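Local coordinates for protein gamma-glutamyl cyclotransferase (Homo sapiens, PDB 3CRY) that catalyses the release of 5-oxoproline from gamma-glutamyl dipeptides, works as a homodimer and may play a significant role in glutathione homeostasis, at residues G23-L26 with R30-L33; L33-A38 with D95-V100; S136-K141 with G170-E175; G146-G151 with E155-L160. The protein carries 1 engineered substitution. All blocks are in the same frame, centred on the assembly; numbering follows the deposited sequence. Where two conformers were deposited one is given.

Contact 1 (G23-L26 with R30-L33); sequences GSNL and RIHL. With ACT (acetate ion), chain C.
Asn-25 lies across the flank of Ile-31, and this is the tightly packed half of the contact. The two side chains cross at about a right angle. OD1 of Asn-25 sits 3.5 Å from CA of Ile-31, and its CG is 3.9 Å from CG1 of Ile-31. The first torsion of Asn-25 (chi1 -76°) sets CG beside its own backbone N and carries the amide over to the helix. No hydrogen bond joins the two segments. The amide is held from elsewhere, because ND2 bonds to OH of Tyr-19, a residue of the inferred substrate site.

The Arg-30 side is more open. CG of Arg-30 still touches the carbonyl O of Ser-24 at 3.4 Å, and its chain bends at chi2 (60°). NE of Arg-30 then stays 4.1 Å from OG of Ser-24, with no bond between them. Arg-30 and Ser-24 are both partly exposed, whereas Ile-31 is buried.

Ser-24 faces the pocket. Its backbone N gives a hydrogen bond of 3.0 Å to atom O of the acetate, and its OG gives one of 2.9 Å to the same oxygen. The acetate probably comes from the crystallisation liquor. Gly-23 and Ser-24 belong to the inferred substrate-binding loop, so the ion may mark where an acidic group of the substrate can bind.

The loop after strand 16-21 thus folds back on helix 28-34. Ile-31 also packs on Trp-84 of strand 77-87, Leu-26 on Val-82 of the same strand, and Ser-24 on Tyr-139 and Ile-142 of helix 137-149.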
loop_
_atom_site.group_PDB
_atom_site.type_symbol
_atom_site.label_atom_id
_atom_site.label_comp_id
_atom_site.label_asym_id
_atom_site.label_seq_id
_atom_site.Cartn_x
_atom_site.Cartn_y
_atom_site.Cartn_z
ATOM N N GLY A 23 -5.117 5.999 13.289
ATOM C CA GLY A 23 -4.711 5.299 14.518
ATOM C C GLY A 23 -4.342 6.300 15.605
ATOM O O GLY A 23 -5.084 7.272 15.812
ATOM N N SER A 24 -3.201 6.094 16.283
ATOM C CA SER A 24 -2.848 6.954 17.440
ATOM C C SER A 24 -2.544 8.381 16.998
ATOM O O SER A 24 -2.596 9.303 17.824
ATOM C CB SER A 24 -1.667 6.386 18.244
ATOM O OG SER A 24 -0.521 6.306 17.415
ATOM N N ASN A 25 -2.225 8.564 15.711
ATOM C CA ASN A 25 -2.054 9.933 15.180
ATOM C C ASN A 25 -3.371 10.734 15.012
ATOM O O ASN A 25 -3.344 11.885 14.576
ATOM C CB ASN A 25 -1.206 9.955 13.892
ATOM C CG ASN A 25 0.298 9.761 14.166
ATOM O OD1 ASN A 25 0.803 10.026 15.273
ATOM N ND2 ASN A 25 1.013 9.304 13.147
ATOM N N LEU A 26 -4.509 10.135 15.373
ATOM C CA LEU A 26 -5.746 10.903 15.546
ATOM C C LEU A 26 -5.636 11.937 16.676
ATOM O O LEU A 26 -6.353 12.951 16.651
ATOM C CB LEU A 26 -6.922 9.970 15.876
ATOM C CG LEU A 26 -7.428 9.075 14.752
ATOM C CD1 LEU A 26 -8.472 8.094 15.327
ATOM C CD2 LEU A 26 -8.007 9.904 13.579
ATOM N N ARG A 30 -0.316 13.318 20.562
ATOM C CA ARG A 30 0.469 12.173 20.136
ATOM C C ARG A 30 1.228 12.483 18.856
ATOM O O ARG A 30 2.436 12.262 18.805
ATOM C CB ARG A 30 -0.369 10.900 19.963
ATOM C CG ARG A 30 0.412 9.717 19.356
ATOM C CD ARG A 30 1.611 9.276 20.185
ATOM N NE ARG A 30 2.419 8.322 19.418
ATOM C CZ ARG A 30 3.399 7.578 19.918
ATOM N NH1 ARG A 30 3.724 7.661 21.200
ATOM N NH2 ARG A 30 4.048 6.742 19.126
ATOM N N ILE A 31 0.535 12.980 17.826
ATOM C CA ILE A 31 1.241 13.251 16.564
ATOM C C ILE A 31 2.333 14.323 16.757
ATOM O O ILE A 31 3.380 14.271 16.118
ATOM C CB ILE A 31 0.300 13.640 15.377
ATOM C CG1 ILE A 31 1.051 13.571 14.024
ATOM C CG2 ILE A 31 -0.407 14.972 15.625
ATOM C CD1 ILE A 31 0.154 13.796 12.768
ATOM N N HIS A 32 2.075 15.284 17.643
ATOM C CA HIS A 32 3.051 16.362 17.890
ATOM C C HIS A 32 4.333 15.939 18.599
ATOM O O HIS A 32 5.344 16.674 18.545
ATOM C CB HIS A 32 2.365 17.514 18.624
ATOM C CG HIS A 32 1.586 18.410 17.711
ATOM N ND1 HIS A 32 0.700 19.362 18.174
ATOM C CD2 HIS A 32 1.586 18.524 16.350
ATOM C CE1 HIS A 32 0.202 20.037 17.149
ATOM N NE2 HIS A 32 0.733 19.557 16.029
ATOM N N LEU A 33 4.324 14.788 19.264
ATOM C CA LEU A 33 5.562 14.276 19.905
ATOM C C LEU A 33 6.753 14.194 18.954
ATOM O O LEU A 33 7.869 14.619 19.306
ATOM C CB LEU A 33 5.355 12.911 20.571
ATOM C CG LEU A 33 4.635 12.905 21.918
ATOM C CD1 LEU A 33 4.350 11.454 22.310
ATOM C CD2 LEU A 33 5.460 13.612 23.028
HETATM C C ACT C . -0.017 4.373 14.518
HETATM O O ACT C . -0.956 4.306 15.354
HETATM O OXT ACT C . 0.066 5.454 13.870
HETATM C CH3 ACT C . 0.958 3.243 14.286
#

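Contact 2 (L33-A38 with D95-V100); sequences LRNPSA and DEQQGV. Engineered in segment 95-100: Gln-98 (natural residue Glu).
Arg-34, near the end of helix 28-34, and Asn-35 just after it meet Gln-97 at the end of helix 91-97. Arg-34 comes first. Its CB lies 3.7 Å from CD of Gln-97, and the two chains slide past each other in opposite directions. The guanidinium and amide planes stand 66° apart, so the groups do not stack.

Asn-35 follows and carries the polar contact. Its amide and that of Gln-97 pair through two hydrogen bonds. NE2 of Gln-97 gives to OD1 of Asn-35 at 2.8 Å, tilted from the Asn-35 carbonyl plane. ND2 of Asn-35 gives to OE1 of Gln-97, also at 2.8 Å, in the carbonyl plane and on a lone pair. The amide planes are 30° apart, so the pair is twisted. Gln-97 reaches across because its chain is extended beyond CG (chi2 169°). Each amide has a second anchor: ND2 of Asn-35 also bonds to O of Ile-31, and NE2 of Gln-97 to OG of Ser-93. These bonds help fix both amide rotations.

Asn-35 then opens a type I beta turn that closes at Ala-38 and leads into strand 39-46. The arrangement is a reciprocal amide-amide pair between the residue after one helix and the last turn of another. It adjoins the active site: Gln-98, engineered in place of the catalytic glutamate, follows Gln-97.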
loop_
_atom_site.group_PDB
_atom_site.type_symbol
_atom_site.label_atom_id
_atom_site.label_comp_id
_atom_site.label_asym_id
_atom_site.label_seq_id
_atom_site.Cartn_x
_atom_site.Cartn_y
_atom_site.Cartn_z
ATOM N N LEU A 33 4.324 14.788 19.264
ATOM C CA LEU A 33 5.562 14.276 19.905
ATOM C C LEU A 33 6.753 14.194 18.954
ATOM O O LEU A 33 7.869 14.619 19.306
ATOM C CB LEU A 33 5.355 12.911 20.571
ATOM C CG LEU A 33 4.635 12.905 21.918
ATOM C CD1 LEU A 33 4.350 11.454 22.310
ATOM C CD2 LEU A 33 5.460 13.612 23.028
ATOM N N ARG A 34 6.536 13.653 17.755
ATOM C CA ARG A 34 7.601 13.599 16.751
ATOM C C ARG A 34 7.358 14.543 15.571
ATOM O O ARG A 34 8.299 14.917 14.865
ATOM C CB ARG A 34 7.846 12.160 16.279
ATOM C CG ARG A 34 8.794 11.392 17.206
ATOM C CD ARG A 34 8.585 9.886 17.122
ATOM N NE ARG A 34 7.443 9.431 17.915
ATOM C CZ ARG A 34 7.510 9.062 19.195
ATOM N NH1 ARG A 34 8.665 9.097 19.847
ATOM N NH2 ARG A 34 6.416 8.658 19.832
ATOM N N ASN A 35 6.103 14.948 15.383
ATOM C CA ASN A 35 5.746 15.844 14.279
ATOM C C ASN A 35 5.160 17.167 14.763
ATOM O O ASN A 35 3.999 17.481 14.477
ATOM C CB ASN A 35 4.780 15.143 13.301
ATOM C CG ASN A 35 5.253 13.759 12.931
ATOM O OD1 ASN A 35 6.133 13.590 12.071
ATOM N ND2 ASN A 35 4.705 12.756 13.611
ATOM N N PRO A 36 5.962 17.965 15.500
ATOM C CA PRO A 36 5.381 19.135 16.179
ATOM C C PRO A 36 4.767 20.215 15.281
ATOM O O PRO A 36 3.929 20.985 15.752
ATOM C CB PRO A 36 6.538 19.698 17.027
ATOM C CG PRO A 36 7.730 18.923 16.697
ATOM C CD PRO A 36 7.407 17.819 15.741
ATOM N N SER A 37 5.130 20.264 14.003
ATOM C CA SER A 37 4.566 21.317 13.141
ATOM C C SER A 37 3.328 20.864 12.322
ATOM O O SER A 37 2.774 21.652 11.563
ATOM C CB SER A 37 5.626 21.947 12.236
ATOM O OG SER A 37 6.114 21.014 11.300
ATOM N N ALA A 38 2.920 19.602 12.479
ATOM C CA ALA A 38 1.669 19.120 11.867
ATOM C C ALA A 38 0.508 20.029 12.274
ATOM O O ALA A 38 0.382 20.412 13.443
ATOM C CB ALA A 38 1.380 17.682 12.292
ATOM N N ASP A 95 7.916 8.629 7.456
ATOM C CA ASP A 95 8.228 7.272 7.005
ATOM C C ASP A 95 9.009 6.488 8.057
ATOM O O ASP A 95 8.674 5.336 8.358
ATOM C CB ASP A 95 9.019 7.292 5.682
ATOM C CG ASP A 95 8.191 7.765 4.483
ATOM O OD1 ASP A 95 6.968 8.047 4.603
ATOM O OD2 ASP A 95 8.796 7.854 3.380
ATOM N N GLU A 96 10.053 7.109 8.610
ATOM C CA GLU A 96 10.889 6.477 9.626
ATOM C C GLU A 96 10.078 6.098 10.862
ATOM O O GLU A 96 10.263 5.026 11.448
ATOM C CB GLU A 96 12.054 7.400 9.997
ATOM C CG GLU A 96 13.353 7.021 9.307
ATOM C CD GLU A 96 14.064 5.900 10.023
ATOM O OE1 GLU A 96 14.067 5.929 11.270
ATOM O OE2 GLU A 96 14.619 4.993 9.366
ATOM N N GLN A 97 9.169 6.983 11.253
ATOM C CA GLN A 97 8.293 6.725 12.400
ATOM C C GLN A 97 7.428 5.482 12.236
ATOM O O GLN A 97 7.126 4.787 13.216
ATOM C CB GLN A 97 7.404 7.930 12.644
ATOM C CG GLN A 97 8.191 9.173 13.076
ATOM C CD GLN A 97 7.354 10.417 13.048
ATOM O OE1 GLN A 97 6.178 10.387 13.406
ATOM N NE2 GLN A 97 7.944 11.523 12.604
ATOM N N GLN A 98 7.039 5.196 10.993
ATOM C CA GLN A 98 6.156 4.078 10.692
ATOM C C GLN A 98 6.931 2.792 10.364
ATOM O O GLN A 98 6.322 1.780 9.974
ATOM C CB GLN A 98 5.228 4.429 9.525
ATOM C CG GLN A 98 4.351 5.653 9.753
ATOM C CD GLN A 98 3.300 5.422 10.814
ATOM O OE1 GLN A 98 2.773 4.314 10.961
ATOM N NE2 GLN A 98 2.968 6.470 11.549
ATOM N N GLY A 99 8.258 2.833 10.506
ATOM C CA GLY A 99 9.085 1.628 10.336
ATOM C C GLY A 99 8.994 1.041 8.926
ATOM O O GLY A 99 9.029 -0.184 8.734
ATOM N N VAL A 100 8.864 1.919 7.939
ATOM C CA VAL A 100 8.765 1.473 6.538
ATOM C C VAL A 100 9.986 0.615 6.184
ATOM O O VAL A 100 9.863 -0.443 5.562
ATOM C CB VAL A 100 8.602 2.666 5.545
ATOM C CG1 VAL A 100 8.690 2.193 4.076
ATOM C CG2 VAL A 100 7.296 3.391 5.771
#

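Contact 3 (S136-K141 with G170-E175); sequences SPQYKK and GKVSEE. With ACT (acetate ion), chain C.
NE2 of Gln-138 gives a hydrogen bond of 2.8 Å to a water that in turn reaches O of Gly-170, 3.1 Å away. The water links the first turn of helix 137-149 to the loop that leads into helix 174-181. Each of these helices begins with a serine N-cap. OG of Ser-136 accepts from N of Tyr-139 at 3.1 Å, and OG of Ser-173 caps N of Ile-176.

The direct contact is between a Val-172 methyl and the Gln-138 side chain. CG1 of Val-172 packs against the Gln-138 chain, 3.7 Å from its CD. Gln-138 bends at chi2 (89°), which folds its amide over this methyl group. The two residues are buried, and Glu-177 touches both, while Ile-180 touches Gln-138.

Tyr-139, next in the helix, takes no part in this interface and belongs to the inferred substrate site. With CG anti to the backbone N (chi1 -171°), its ring extends to the acetate. Its hydroxyl also bonds to N of Ala-69, and its ring meets that of Trp-64. At the edge of the Tyr-139 ring, in its plane, OH gives a very short hydrogen bond of 2.5 Å to atom O of the acetate.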
loop_
_atom_site.group_PDB
_atom_site.type_symbol
_atom_site.label_atom_id
_atom_site.label_comp_id
_atom_site.label_asym_id
_atom_site.label_seq_id
_atom_site.Cartn_x
_atom_site.Cartn_y
_atom_site.Cartn_z
ATOM N N SER A 136 -3.825 -2.818 22.768
ATOM C CA SER A 136 -3.791 -2.613 24.232
ATOM C C SER A 136 -4.845 -1.580 24.680
ATOM O O SER A 136 -5.278 -0.733 23.895
ATOM C CB SER A 136 -2.399 -2.157 24.682
ATOM O OG SER A 136 -2.149 -0.852 24.172
ATOM N N PRO A 137 -5.275 -1.649 25.954
ATOM C CA PRO A 137 -6.160 -0.584 26.435
ATOM C C PRO A 137 -5.594 0.826 26.236
ATOM O O PRO A 137 -6.342 1.742 25.862
ATOM C CB PRO A 137 -6.352 -0.927 27.930
ATOM C CG PRO A 137 -6.212 -2.459 27.957
ATOM C CD PRO A 137 -5.081 -2.724 26.952
ATOM N N GLN A 138 -4.297 1.000 26.462
ATOM C CA GLN A 138 -3.661 2.309 26.305
ATOM C C GLN A 138 -3.748 2.833 24.865
ATOM O O GLN A 138 -4.112 4.003 24.626
ATOM C CB GLN A 138 -2.223 2.252 26.823
ATOM C CG GLN A 138 -2.139 1.855 28.338
ATOM C CD GLN A 138 -2.055 0.331 28.563
ATOM O OE1 GLN A 138 -2.378 -0.449 27.681
ATOM N NE2 GLN A 138 -1.578 -0.084 29.751
ATOM N N TYR A 139 -3.474 1.956 23.911
ATOM C CA TYR A 139 -3.555 2.350 22.499
ATOM C C TYR A 139 -4.992 2.670 22.099
ATOM O O TYR A 139 -5.252 3.700 21.459
ATOM C CB TYR A 139 -2.974 1.234 21.641
ATOM C CG TYR A 139 -2.785 1.538 20.178
ATOM C CD1 TYR A 139 -1.873 2.512 19.752
ATOM C CD2 TYR A 139 -3.467 0.778 19.212
ATOM C CE1 TYR A 139 -1.661 2.748 18.391
ATOM C CE2 TYR A 139 -3.277 1.010 17.853
ATOM C CZ TYR A 139 -2.355 2.002 17.452
ATOM O OH TYR A 139 -2.141 2.245 16.104
ATOM N N LYS A 140 -5.941 1.825 22.499
ATOM C CA LYS A 140 -7.359 2.124 22.271
ATOM C C LYS A 140 -7.746 3.489 22.861
ATOM O O LYS A 140 -8.441 4.278 22.210
ATOM C CB LYS A 140 -8.239 0.986 22.832
ATOM C CG LYS A 140 -9.704 1.291 22.687
ATOM C CD LYS A 140 -10.617 0.233 23.280
ATOM C CE LYS A 140 -12.062 0.744 23.219
ATOM N NZ LYS A 140 -13.036 -0.222 23.821
ATOM N N LYS A 141 -7.331 3.751 24.102
ATOM C CA LYS A 141 -7.670 4.998 24.766
ATOM C C LYS A 141 -7.193 6.201 23.959
ATOM O O LYS A 141 -7.951 7.147 23.738
ATOM C CB LYS A 141 -7.111 5.023 26.187
ATOM C CG LYS A 141 -7.967 4.243 27.181
ATOM C CD LYS A 141 -7.352 4.241 28.582
ATOM C CE LYS A 141 -8.306 3.657 29.612
ATOM N NZ LYS A 141 -8.238 2.186 29.637
ATOM N N GLY A 170 0.156 -3.703 32.191
ATOM C CA GLY A 170 1.512 -3.407 32.615
ATOM C C GLY A 170 1.854 -1.937 32.446
ATOM O O GLY A 170 0.997 -1.117 32.106
ATOM N N LYS A 171 3.125 -1.632 32.702
ATOM C CA LYS A 171 3.737 -0.325 32.459
ATOM C C LYS A 171 3.668 0.113 30.989
ATOM O O LYS A 171 3.892 -0.692 30.093
ATOM C CB LYS A 171 5.222 -0.439 32.841
ATOM C CG LYS A 171 5.562 -0.077 34.267
ATOM C CD LYS A 171 6.461 1.145 34.272
ATOM C CE LYS A 171 5.864 2.261 35.110
ATOM N NZ LYS A 171 6.471 3.570 34.768
ATOM N N VAL A 172 3.375 1.391 30.736
ATOM C CA VAL A 172 3.711 1.996 29.426
ATOM C C VAL A 172 4.652 3.194 29.609
ATOM O O VAL A 172 4.905 3.596 30.738
ATOM C CB VAL A 172 2.481 2.357 28.544
ATOM C CG1 VAL A 172 1.596 1.112 28.292
ATOM C CG2 VAL A 172 1.676 3.517 29.129
ATOM N N SER A 173 5.175 3.741 28.512
ATOM C CA SER A 173 6.070 4.913 28.590
ATOM C C SER A 173 5.435 6.064 29.376
ATOM O O SER A 173 4.228 6.287 29.276
ATOM C CB SER A 173 6.440 5.410 27.190
ATOM O OG SER A 173 5.422 6.252 26.682
ATOM N N GLU A 174 6.260 6.786 30.146
ATOM C CA GLU A 174 5.791 7.944 30.920
ATOM C C GLU A 174 5.008 8.927 30.057
ATOM O O GLU A 174 3.979 9.460 30.489
ATOM C CB GLU A 174 6.960 8.673 31.573
ATOM C CG GLU A 174 7.376 8.113 32.907
ATOM C CD GLU A 174 8.269 9.072 33.672
ATOM O OE1 GLU A 174 9.430 9.276 33.254
ATOM O OE2 GLU A 174 7.805 9.624 34.692
ATOM N N GLU A 175 5.484 9.157 28.836
ATOM C CA GLU A 175 4.825 10.102 27.919
ATOM C C GLU A 175 3.380 9.693 27.590
ATOM O O GLU A 175 2.467 10.527 27.631
ATOM C CB GLU A 175 5.659 10.316 26.643
ATOM C CG GLU A 175 5.868 9.064 25.789
ATOM C CD GLU A 175 7.163 9.091 24.997
ATOM O OE1 GLU A 175 7.532 10.177 24.486
ATOM O OE2 GLU A 175 7.808 8.019 24.877
HETATM C C ACT C . -0.017 4.373 14.518
HETATM O O ACT C . -0.956 4.306 15.354
HETATM O OXT ACT C . 0.066 5.454 13.870
HETATM C CH3 ACT C . 0.958 3.243 14.286
HETATM O O HOH W 1 -1.105 1.151 32.263
#

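Contact 4 (G146-G151 with E155-L160); sequences GAKENG and EYQEKL
The corner where helix 137-149 ends and helix 154-161 packs back against it brings Ala-147 against Leu-160. CB of Ala-147 lies 3.5 Å from CD1 of Leu-160, closer than usual for two carbons. Ala-147 and Leu-160 are buried, and Leu-160 also touches Leu-51 of strand 49-56 and Ile-143, one turn before Ala-147 in helix 137-149.

Gln-157 reaches over from the second helix beside this apolar pair. Its CG is 4.1 Å from CB of Ala-147. Its first torsion places CG beside the backbone N (chi1 -67°), and the chain is extended beyond CG, so the amide reaches the backbone of the first helix. There OE1 lies 3.3 Å from CA of Lys-148 and 3.4 Å from CB of the same residue. Gln-157 and Lys-148 cross at a slant, and the Lys-148 chain goes on away from the second helix.

The first helix closes in a Schellman motif. Gly-151, with positive phi, is its C-prime residue. N of Gly-151 bonds to O of Lys-148 at 3.3 Å, and N of Leu-152 bonds to O of Ala-147.

The amide nitrogen of Gln-157 works at this same helix end. NE2 bonds to O of Leu-152 and also gives to a water at 2.9 Å. That water donates to O of Lys-148 at 2.8 Å. One amide nitrogen thus ties the second helix to the turn directly and to the last turn of the first helix through water. Just past the helix, ND2 of Asn-150 bonds to O of Leu-26.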
loop_
_atom_site.group_PDB
_atom_site.type_symbol
_atom_site.label_atom_id
_atom_site.label_comp_id
_atom_site.label_asym_id
_atom_site.label_seq_id
_atom_site.Cartn_x
_atom_site.Cartn_y
_atom_site.Cartn_z
ATOM N N GLY A 146 -8.359 10.844 20.536
ATOM C CA GLY A 146 -8.101 11.604 19.304
ATOM C C GLY A 146 -9.367 11.745 18.470
ATOM O O GLY A 146 -9.622 12.807 17.883
ATOM N N ALA A 147 -10.160 10.674 18.401
ATOM C CA ALA A 147 -11.392 10.696 17.607
ATOM C C ALA A 147 -12.359 11.744 18.174
ATOM O O ALA A 147 -13.020 12.480 17.436
ATOM C CB ALA A 147 -12.031 9.299 17.584
ATOM N N LYS A 148 -12.437 11.816 19.499
ATOM C CA LYS A 148 -13.340 12.767 20.144
ATOM C C LYS A 148 -12.830 14.203 19.986
ATOM O O LYS A 148 -13.575 15.100 19.581
ATOM C CB LYS A 148 -13.463 12.407 21.624
ATOM C CG LYS A 148 -14.381 13.320 22.393
ATOM C CD LYS A 148 -14.585 12.754 23.789
ATOM C CE LYS A 148 -15.768 13.408 24.449
ATOM N NZ LYS A 148 -15.295 14.546 25.250
ATOM N N GLU A 149 -11.545 14.408 20.276
ATOM C CA GLU A 149 -10.912 15.731 20.220
ATOM C C GLU A 149 -11.045 16.388 18.850
ATOM O O GLU A 149 -11.271 17.600 18.746
ATOM C CB GLU A 149 -9.427 15.580 20.568
ATOM C CG GLU A 149 -8.558 16.808 20.342
ATOM C CD GLU A 149 -7.087 16.496 20.570
ATOM O OE1 GLU A 149 -6.485 15.852 19.680
ATOM O OE2 GLU A 149 -6.548 16.863 21.646
ATOM N N ASN A 150 -10.851 15.589 17.807
ATOM C CA ASN A 150 -10.811 16.115 16.450
ATOM C C ASN A 150 -12.119 15.995 15.660
ATOM O O ASN A 150 -12.145 16.221 14.458
ATOM C CB ASN A 150 -9.565 15.583 15.710
ATOM C CG ASN A 150 -8.286 16.286 16.153
ATOM O OD1 ASN A 150 -8.243 17.519 16.285
ATOM N ND2 ASN A 150 -7.243 15.509 16.419
ATOM N N GLY A 151 -13.200 15.638 16.348
ATOM C CA GLY A 151 -14.549 15.713 15.775
ATOM C C GLY A 151 -14.923 14.657 14.741
ATOM O O GLY A 151 -15.652 14.964 13.794
ATOM N N GLU A 155 -21.100 8.381 15.530
ATOM C CA GLU A 155 -21.339 6.960 15.328
ATOM C C GLU A 155 -20.049 6.193 15.028
ATOM O O GLU A 155 -19.912 5.025 15.415
ATOM C CB GLU A 155 -22.418 6.679 14.287
ATOM C CG GLU A 155 -22.818 5.202 14.229
ATOM C CD GLU A 155 -22.750 4.463 15.586
ATOM O OE1 GLU A 155 -22.023 3.437 15.654
ATOM O OE2 GLU A 155 -23.423 4.884 16.573
ATOM N N TYR A 156 -19.083 6.852 14.383
ATOM C CA TYR A 156 -17.777 6.214 14.208
ATOM C C TYR A 156 -17.054 6.114 15.550
ATOM O O TYR A 156 -16.401 5.111 15.831
ATOM C CB TYR A 156 -16.925 6.927 13.152
ATOM C CG TYR A 156 -15.656 6.167 12.811
ATOM C CD1 TYR A 156 -15.687 5.067 11.931
ATOM C CD2 TYR A 156 -14.427 6.541 13.364
ATOM C CE1 TYR A 156 -14.551 4.366 11.619
ATOM C CE2 TYR A 156 -13.259 5.838 13.054
ATOM C CZ TYR A 156 -13.329 4.746 12.166
ATOM O OH TYR A 156 -12.211 4.017 11.847
ATOM N N GLN A 157 -17.156 7.157 16.381
ATOM C CA GLN A 157 -16.620 7.091 17.731
ATOM C C GLN A 157 -17.179 5.901 18.540
ATOM O O GLN A 157 -16.434 5.259 19.277
ATOM C CB GLN A 157 -16.881 8.402 18.472
ATOM C CG GLN A 157 -16.106 9.584 17.896
ATOM C CD GLN A 157 -16.176 10.798 18.804
ATOM O OE1 GLN A 157 -15.930 10.714 20.028
ATOM N NE2 GLN A 157 -16.526 11.939 18.218
ATOM N N GLU A 158 -18.475 5.603 18.376
ATOM C CA GLU A 158 -19.068 4.427 19.021
ATOM C C GLU A 158 -18.450 3.108 18.541
ATOM O O GLU A 158 -18.204 2.203 19.339
ATOM C CB GLU A 158 -20.604 4.435 18.848
ATOM C CG GLU A 158 -21.288 5.514 19.694
ATOM C CD GLU A 158 -20.969 5.397 21.177
ATOM O OE1 GLU A 158 -21.202 4.307 21.761
ATOM O OE2 GLU A 158 -20.460 6.387 21.751
ATOM N N LYS A 159 -18.176 3.009 17.237
ATOM C CA LYS A 159 -17.470 1.868 16.686
ATOM C C LYS A 159 -16.066 1.706 17.319
ATOM O O LYS A 159 -15.670 0.603 17.698
ATOM C CB LYS A 159 -17.342 1.990 15.165
ATOM C CG LYS A 159 -18.619 1.766 14.391
ATOM C CD LYS A 159 -18.317 1.639 12.878
ATOM C CE LYS A 159 -17.391 0.441 12.511
ATOM N NZ LYS A 159 -17.403 0.154 11.023
ATOM N N LEU A 160 -15.312 2.802 17.426
ATOM C CA LEU A 160 -13.999 2.727 18.086
ATOM C C LEU A 160 -14.100 2.292 19.552
ATOM O O LEU A 160 -13.298 1.481 20.036
ATOM C CB LEU A 160 -13.263 4.075 18.033
ATOM C CG LEU A 160 -12.915 4.518 16.604
ATOM C CD1 LEU A 160 -12.420 5.979 16.667
ATOM C CD2 LEU A 160 -11.907 3.558 15.934
HETATM O O HOH W 2 -16.314 14.668 19.291
#

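Contacts 1 and 2 adjoin: they share Leu-33 and helix 28-34, and their centres are about 9 Å apart. Contacts 3 and 4 share helix 137-149, with centres about 18 Å apart, and contact 4 is nested inside the loop that contact 3 closes. Along the chain, contacts 1 and 2 open first. Contacts 2 and 4 lie on opposite sides of the chain's centre, about 10 Å apart at their nearest atoms. Contact 1 touches both contact 3 and contact 4. It shares the acetate with contact 3, and Leu-26 packs on Gly-146 of contact 4. The inferred substrate site therefore draws on contacts 1 and 3, while contact 2 holds the active-site position.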